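Local coordinates for protein 6-phosphogluconate dehydrogenase, NAD-binding (Geobacter metallireducens, PDB 3PEF) that binds NADP+ and, as a beta-hydroxyacid dehydrogenase, probably interconverts succinic semialdehyde and gamma-hydroxybutyrate, at residues Ala183-Cys186 and Glu187-Leu191; Ser279-Phe282 and Lys283-Arg287; Pro99-Ser102 and Gln103-Val107. The protein carries 2 engineered substitutions. All blocks are in the same frame, centred on the assembly; numbering follows the deposited sequence. Where two conformers were deposited one is given.

Interaction 1: residues Ala183-Cys186 and Glu187-Leu191; sequences ACFC and EGLAL
Leu189 lays its CD1 methyl over one face of the Phe185 ring, one helical turn back along helix 166-194. This is a CH-pi contact: CD1 lies 4.0 Å from the ring centroid, 20° off the normal and displaced toward the rim, so that CZ of Phe185 is 3.8 Å from CD1 of Leu189. The ring gets there because CG of Phe185 stands anti to the backbone N (chi1 179°), which tips the ring forward along the helix, toward Leu189. Leu189 N donates to Phe185 O at 3.0 Å, and CG of Leu189 rests 3.6 Å from that same Phe185 O. Leu203 and Ile223 touch both side chains, and the Phe185 ring also stacks with Phe216.

The Glu187 flank is looser within this stretch, although also buried. CG of Glu187 passes 3.5 Å from Ala183 O, but the extended chain carries the carboxylate away from the helix. There OE1 and OE2 are hydrogen-bonded to Ser258 OG and Ala257 N of the second subunit. Between the two flanks, the i+4-to-i ladder includes Ala190 N to Cys186 O at 2.9 Å. The chemistry therefore divides by face: one side of the turn is apolar and tied to neighbouring helices of its own chain, while the other brings a buried acid to the subunit interface, where a bond to each oxygen from that subunit would probably help offset the cost of burying its charge.

Interaction 2: residues Ser279-Phe282 and Lys283-Arg287; sequences SAIF and KTYER. Engineered in segment 283-287: Tyr285 (natural residue Ile).
Phe282 turns its ring forward along the chain to meet Glu286, while the backbone between Ala280 and Tyr285 coils through a run of tight turns. At the start of the second segment, Lys283 N donates to Ala280 O at 2.8 Å. The Lys283 side chain bends at chi3 and brings CE to 4.1 Å from CB of Ala280; its NZ forms a salt bridge with Glu276, and Phe273 adds a cation-pi contact.

Thr284 grips Ile281 O twice. Its N approaches 55° out of the carbonyl plane, whereas OG1, placed between backbone N and carbonyl carbon (chi1 68°), donates in that plane at 2.7 Å. Next comes Tyr285, an engineered residue replacing isoleucine. Its N bonds to Phe282 O at 3.0 Å, and CD2 of its ring lies 3.8 Å from Ile281 O. OG1 of Thr284 stands over the centre of the Tyr285 ring, 4.2 Å above its plane.

Glu286, poorly ordered, brings its carboxylate to the Phe282 ring, CD of Glu286 lying 3.4 Å from CE2 of Phe282 with the planes 40° apart. Phe282 also touches Cys186 and Ile223, so an alanine here would probably open a gap against helices 166-194 and 214-224 and leave the Glu286 chain freer to move.

Successive i+3-to-i backbone bonds are the signature of 3-10-like turns. Here they form the compact C-terminal tail that follows helix 256-270 and packs on helix 166-194 in the helical C-terminal domain of this dehydrogenase family.

Interaction 3: residues Pro99-Ser102 and Gln103-Val107; sequences PATS and QRIGV
Arg104 folds back over the first turn of helix 99-111 and lays its guanidinium on the backbone of Ala100 and Thr101. CB of Arg104 sits 3.2 Å from Ala100 O, the carbonyl to which Arg104 N also donates at 3.0 Å. From there CG runs anti to the backbone N (chi1 -166°) and CD continues the extended line, until a bend at chi3 (-66°) turns NE back toward the helix start. CZ then comes to 3.7 Å from Ala100 O, which lies over the centre of one guanidinium face. At the tip, NH2 meets CB of Ala100 at 3.7 Å, while NH1 donates to a water at 2.9 Å; that water donates to Thr101 OG1. NH1 also forms a salt bridge with Glu72, and Thr101 OG1 is hydrogen-bonded to Asp98.

Nearby, the side chains of Thr101 and Ile105 lie side by side, CG2 of Thr101 being 3.9 Å from CD1 of Ile105, and both touch helix 68-76. In this conformer, one of two deposited, the Arg104 charge is met by an acid, a water and a carbonyl under its face, which would probably stabilise the cation; the salt bridge to Glu72 ties helix 99-111 to helix 68-76.

In the fold
Interactions 1 and 2 meet directly, their centres 9 Å apart: OE2 of Glu187 lies 3.0 Å from OH of the engineered Tyr285, a probable hydrogen bond, and CB of Cys186 is 3.7 Å from CD2 of Tyr285. Interaction 3 lies across the chain's centre in the Rossmann-type NADP-binding domain, its nearest atoms about 22 Å from either. Helix 166-194 links the regions: it carries interaction 1 and Lys171, the predicted active-site residue, whose side chain is about 9 Å from that of Pro99. The Ile105 side chain is about 8 Å from that of Leu65, an NADP+-binding residue. Interaction 1 lies away from these sites; in interaction 2 the Ala280 side chain is about 13 Å from bound NADP.

Interaction 1: residues Ala183-Cys186 and Glu187-Leu191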
loop_
_atom_site.group_PDB
_atom_site.type_symbol
_atom_site.label_atom_id
_atom_site.label_comp_id
_atom_site.label_asym_id
_atom_site.label_seq_id
_atom_site.Cartn_x
_atom_site.Cartn_y
_atom_site.Cartn_z
ATOM N N ALA A 183 -11.615 -4.175 5.306
ATOM C CA ALA A 183 -10.470 -3.374 5.728
ATOM C C ALA A 183 -10.803 -1.877 5.670
ATOM O O ALA A 183 -10.509 -1.127 6.604
ATOM C CB ALA A 183 -9.249 -3.687 4.871
ATOM N N CYS A 184 -11.438 -1.451 4.583
ATOM C CA CYS A 184 -11.769 -0.043 4.424
ATOM C C CYS A 184 -12.817 0.389 5.445
ATOM O O CYS A 184 -12.706 1.450 6.040
ATOM C CB CYS A 184 -12.266 0.232 3.002
ATOM S SG CYS A 184 -10.941 0.084 1.792
ATOM N N PHE A 185 -13.835 -0.449 5.627
ATOM C CA PHE A 185 -14.937 -0.192 6.543
ATOM C C PHE A 185 -14.384 0.025 7.956
ATOM O O PHE A 185 -14.751 0.977 8.638
ATOM C CB PHE A 185 -15.884 -1.400 6.490
ATOM C CG PHE A 185 -17.085 -1.321 7.416
ATOM C CD1 PHE A 185 -17.983 -0.263 7.341
ATOM C CD2 PHE A 185 -17.350 -2.360 8.307
ATOM C CE1 PHE A 185 -19.109 -0.218 8.164
ATOM C CE2 PHE A 185 -18.477 -2.327 9.152
ATOM C CZ PHE A 185 -19.354 -1.255 9.081
ATOM N N CYS A 186 -13.479 -0.854 8.376
ATOM C CA CYS A 186 -12.880 -0.756 9.697
ATOM C C CYS A 186 -12.004 0.488 9.855
ATOM O O CYS A 186 -12.046 1.141 10.886
ATOM C CB CYS A 186 -12.097 -2.028 10.029
ATOM S SG CYS A 186 -13.168 -3.480 10.243
ATOM N N GLU A 187 -11.218 0.818 8.832
ATOM C CA GLU A 187 -10.456 2.051 8.857
ATOM C C GLU A 187 -11.394 3.239 9.065
ATOM O O GLU A 187 -11.059 4.166 9.778
ATOM C CB GLU A 187 -9.618 2.222 7.579
ATOM C CG GLU A 187 -8.324 1.453 7.619
ATOM C CD GLU A 187 -7.425 1.700 6.419
ATOM O OE1 GLU A 187 -7.717 2.610 5.604
ATOM O OE2 GLU A 187 -6.410 0.970 6.300
ATOM N N GLY A 188 -12.571 3.203 8.445
ATOM C CA GLY A 188 -13.533 4.284 8.590
ATOM C C GLY A 188 -14.154 4.396 9.978
ATOM O O GLY A 188 -14.275 5.484 10.543
ATOM N N LEU A 189 -14.550 3.269 10.543
ATOM C CA LEU A 189 -15.064 3.279 11.909
ATOM C C LEU A 189 -14.010 3.722 12.914
ATOM O O LEU A 189 -14.319 4.400 13.896
ATOM C CB LEU A 189 -15.549 1.896 12.293
ATOM C CG LEU A 189 -16.792 1.434 11.546
ATOM C CD1 LEU A 189 -17.033 -0.053 11.807
ATOM C CD2 LEU A 189 -17.993 2.293 11.979
ATOM N N ALA A 190 -12.762 3.332 12.680
ATOM C CA ALA A 190 -11.710 3.638 13.642
ATOM C C ALA A 190 -11.345 5.106 13.525
ATOM O O ALA A 190 -11.124 5.781 14.528
ATOM C CB ALA A 190 -10.490 2.743 13.434
ATOM N N LEU A 191 -11.288 5.601 12.294
ATOM C CA LEU A 191 -11.032 7.022 12.062
ATOM C C LEU A 191 -12.139 7.862 12.705
ATOM O O LEU A 191 -11.868 8.830 13.407
ATOM C CB LEU A 191 -10.971 7.315 10.556
ATOM C CG LEU A 191 -10.760 8.777 10.119
ATOM C CD1 LEU A 191 -9.415 9.352 10.602
ATOM C CD2 LEU A 191 -10.860 8.895 8.597
#

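Interaction 2: residues Ser279-Phe282 and Lys283-Arg287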
loop_
_atom_site.group_PDB
_atom_site.type_symbol
_atom_site.label_atom_id
_atom_site.label_comp_id
_atom_site.label_asym_id
_atom_site.label_seq_id
_atom_site.Cartn_x
_atom_site.Cartn_y
_atom_site.Cartn_z
ATOM N N SER A 279 -13.841 -9.793 10.932
ATOM C CA SER A 279 -14.069 -8.408 11.344
ATOM C C SER A 279 -13.163 -8.006 12.502
ATOM O O SER A 279 -13.059 -6.825 12.816
ATOM C CB SER A 279 -15.534 -8.167 11.722
ATOM O OG SER A 279 -15.974 -9.141 12.651
ATOM N N ALA A 280 -12.501 -8.980 13.131
ATOM C CA ALA A 280 -11.540 -8.663 14.189
ATOM C C ALA A 280 -10.365 -7.806 13.707
ATOM O O ALA A 280 -9.619 -7.247 14.515
ATOM C CB ALA A 280 -11.039 -9.953 14.898
ATOM N N ILE A 281 -10.190 -7.699 12.390
ATOM C CA ILE A 281 -9.162 -6.805 11.865
ATOM C C ILE A 281 -9.351 -5.398 12.450
ATOM O O ILE A 281 -8.389 -4.637 12.597
ATOM C CB ILE A 281 -9.136 -6.774 10.303
ATOM C CG1 ILE A 281 -7.893 -6.036 9.807
ATOM C CG2 ILE A 281 -10.428 -6.199 9.749
ATOM C CD1 ILE A 281 -7.807 -5.838 8.287
ATOM N N PHE A 282 -10.585 -5.051 12.807
ATOM C CA PHE A 282 -10.848 -3.759 13.446
ATOM C C PHE A 282 -9.960 -3.486 14.662
ATOM O O PHE A 282 -9.613 -2.334 14.941
ATOM C CB PHE A 282 -12.308 -3.653 13.888
ATOM C CG PHE A 282 -12.614 -2.398 14.664
ATOM C CD1 PHE A 282 -12.865 -1.195 14.002
ATOM C CD2 PHE A 282 -12.660 -2.414 16.052
ATOM C CE1 PHE A 282 -13.157 -0.027 14.714
ATOM C CE2 PHE A 282 -12.953 -1.251 16.773
ATOM C CZ PHE A 282 -13.201 -0.056 16.102
ATOM N N LYS A 283 -9.618 -4.539 15.397
ATOM C CA LYS A 283 -8.874 -4.383 16.649
ATOM C C LYS A 283 -7.417 -3.986 16.446
ATOM O O LYS A 283 -6.777 -3.473 17.362
ATOM C CB LYS A 283 -8.988 -5.646 17.522
ATOM C CG LYS A 283 -10.355 -5.796 18.160
ATOM C CD LYS A 283 -10.372 -6.897 19.220
ATOM C CE LYS A 283 -10.347 -8.291 18.604
ATOM N NZ LYS A 283 -10.104 -9.329 19.648
ATOM N N THR A 284 -6.894 -4.213 15.243
ATOM C CA THR A 284 -5.554 -3.751 14.916
ATOM C C THR A 284 -5.555 -2.246 14.631
ATOM O O THR A 284 -4.497 -1.620 14.597
ATOM C CB THR A 284 -5.005 -4.472 13.672
ATOM O OG1 THR A 284 -5.755 -4.068 12.518
ATOM C CG2 THR A 284 -5.111 -5.976 13.832
ATOM N N TYR A 285 -6.735 -1.668 14.408
ATOM C CA TYR A 285 -6.825 -0.247 14.044
ATOM C C TYR A 285 -6.969 0.668 15.255
ATOM O O TYR A 285 -6.951 1.894 15.123
ATOM C CB TYR A 285 -7.983 0.014 13.079
ATOM C CG TYR A 285 -7.733 -0.427 11.655
ATOM C CD1 TYR A 285 -6.585 -0.036 10.974
ATOM C CD2 TYR A 285 -8.654 -1.220 10.985
ATOM C CE1 TYR A 285 -6.356 -0.437 9.664
ATOM C CE2 TYR A 285 -8.442 -1.624 9.682
ATOM C CZ TYR A 285 -7.291 -1.233 9.023
ATOM O OH TYR A 285 -7.084 -1.636 7.714
ATOM N N GLU A 286 -7.108 0.077 16.435
ATOM C CA GLU A 286 -7.311 0.874 17.636
ATOM C C GLU A 286 -6.593 0.323 18.877
ATOM O O GLU A 286 -7.229 -0.006 19.883
ATOM C CB GLU A 286 -8.807 1.029 17.900
ATOM C CG GLU A 286 -9.541 -0.284 17.974
ATOM C CD GLU A 286 -10.590 -0.281 19.063
ATOM O OE1 GLU A 286 -10.712 -1.306 19.770
ATOM O OE2 GLU A 286 -11.278 0.753 19.218
ATOM N N ARG A 287 -5.253 0.069 18.726
ATOM C CA ARG A 287 -4.346 -0.431 19.765
ATOM C C ARG A 287 -4.762 -1.805 20.284
ATOM O O ARG A 287 -4.755 -2.788 19.540
ATOM C CB ARG A 287 -4.274 0.562 20.927
ATOM C CG ARG A 287 -3.727 1.928 20.543
ATOM C CD ARG A 287 -2.280 1.907 20.075
ATOM N NE ARG A 287 -1.376 1.417 21.110
ATOM C CZ ARG A 287 -0.900 2.163 22.097
ATOM N NH1 ARG A 287 -1.244 3.441 22.191
ATOM N NH2 ARG A 287 -0.081 1.634 22.996
#

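Interaction 3: residues Pro99-Ser102 and Gln103-Val107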
loop_
_atom_site.group_PDB
_atom_site.type_symbol
_atom_site.label_atom_id
_atom_site.label_comp_id
_atom_site.label_asym_id
_atom_site.label_seq_id
_atom_site.Cartn_x
_atom_site.Cartn_y
_atom_site.Cartn_z
ATOM N N PRO A 99 -7.154 -21.899 -8.420
ATOM C CA PRO A 99 -7.506 -22.661 -9.624
ATOM C C PRO A 99 -6.557 -23.825 -9.877
ATOM O O PRO A 99 -7.009 -24.902 -10.245
ATOM C CB PRO A 99 -7.345 -21.635 -10.757
ATOM C CG PRO A 99 -7.476 -20.316 -10.110
ATOM C CD PRO A 99 -6.970 -20.466 -8.698
ATOM N N ALA A 100 -5.254 -23.627 -9.719
ATOM C CA ALA A 100 -4.350 -24.707 -10.102
ATOM C C ALA A 100 -4.488 -25.902 -9.154
ATOM O O ALA A 100 -4.332 -27.063 -9.557
ATOM C CB ALA A 100 -2.922 -24.215 -10.167
ATOM N N THR A 101 -4.791 -25.631 -7.886
ATOM C CA THR A 101 -5.027 -26.729 -6.959
ATOM C C THR A 101 -6.249 -27.554 -7.353
ATOM O O THR A 101 -6.173 -28.775 -7.445
ATOM C CB THR A 101 -5.205 -26.222 -5.528
ATOM O OG1 THR A 101 -3.968 -25.669 -5.085
ATOM C CG2 THR A 101 -5.624 -27.351 -4.613
ATOM N N SER A 102 -7.376 -26.895 -7.597
ATOM C CA SER A 102 -8.578 -27.647 -7.925
ATOM C C SER A 102 -8.421 -28.403 -9.253
ATOM O O SER A 102 -8.900 -29.528 -9.394
ATOM C CB SER A 102 -9.811 -26.750 -7.939
ATOM O OG SER A 102 -9.730 -25.826 -8.996
ATOM N N GLN A 103 -7.719 -27.810 -10.215
ATOM C CA GLN A 103 -7.495 -28.493 -11.489
ATOM C C GLN A 103 -6.626 -29.749 -11.309
ATOM O O GLN A 103 -6.898 -30.798 -11.897
ATOM C CB GLN A 103 -6.870 -27.536 -12.511
ATOM C CG GLN A 103 -7.803 -26.420 -12.960
ATOM C CD GLN A 103 -7.081 -25.333 -13.748
ATOM O OE1 GLN A 103 -5.876 -25.147 -13.615
ATOM N NE2 GLN A 103 -7.826 -24.613 -14.573
ATOM N N ARG A 104 -5.586 -29.609 -10.492
ATOM C CA ARG A 104 -4.673 -30.688 -10.126
ATOM C C ARG A 104 -5.454 -31.871 -9.546
ATOM O O ARG A 104 -5.297 -33.032 -9.952
ATOM C CB ARG A 104 -3.716 -30.127 -9.067
ATOM C CG ARG A 104 -2.465 -30.919 -8.743
ATOM C CD ARG A 104 -1.565 -30.092 -7.798
ATOM N NE ARG A 104 -1.045 -28.897 -8.466
ATOM C CZ ARG A 104 -1.057 -27.663 -7.966
ATOM N NH1 ARG A 104 -1.562 -27.418 -6.763
ATOM N NH2 ARG A 104 -0.555 -26.665 -8.680
ATOM N N ILE A 105 -6.292 -31.561 -8.561
ATOM C CA ILE A 105 -7.101 -32.572 -7.930
ATOM C C ILE A 105 -8.040 -33.243 -8.937
ATOM O O ILE A 105 -8.121 -34.476 -9.018
ATOM C CB ILE A 105 -7.924 -31.966 -6.776
ATOM C CG1 ILE A 105 -7.006 -31.656 -5.590
ATOM C CG2 ILE A 105 -9.013 -32.921 -6.366
ATOM C CD1 ILE A 105 -7.607 -30.656 -4.594
ATOM N N GLY A 106 -8.755 -32.428 -9.701
ATOM C CA GLY A 106 -9.689 -32.950 -10.683
ATOM C C GLY A 106 -9.038 -33.880 -11.689
ATOM O O GLY A 106 -9.611 -34.905 -12.045
ATOM N N VAL A 107 -7.841 -33.527 -12.150
ATOM C CA VAL A 107 -7.114 -34.370 -13.097
ATOM C C VAL A 107 -6.720 -35.705 -12.479
ATOM O O VAL A 107 -6.845 -36.757 -13.126
ATOM C CB VAL A 107 -5.861 -33.674 -13.651
ATOM C CG1 VAL A 107 -4.988 -34.680 -14.420
ATOM C CG2 VAL A 107 -6.256 -32.486 -14.554
HETATM O O HOH W 1 -1.434 -24.563 -6.850
#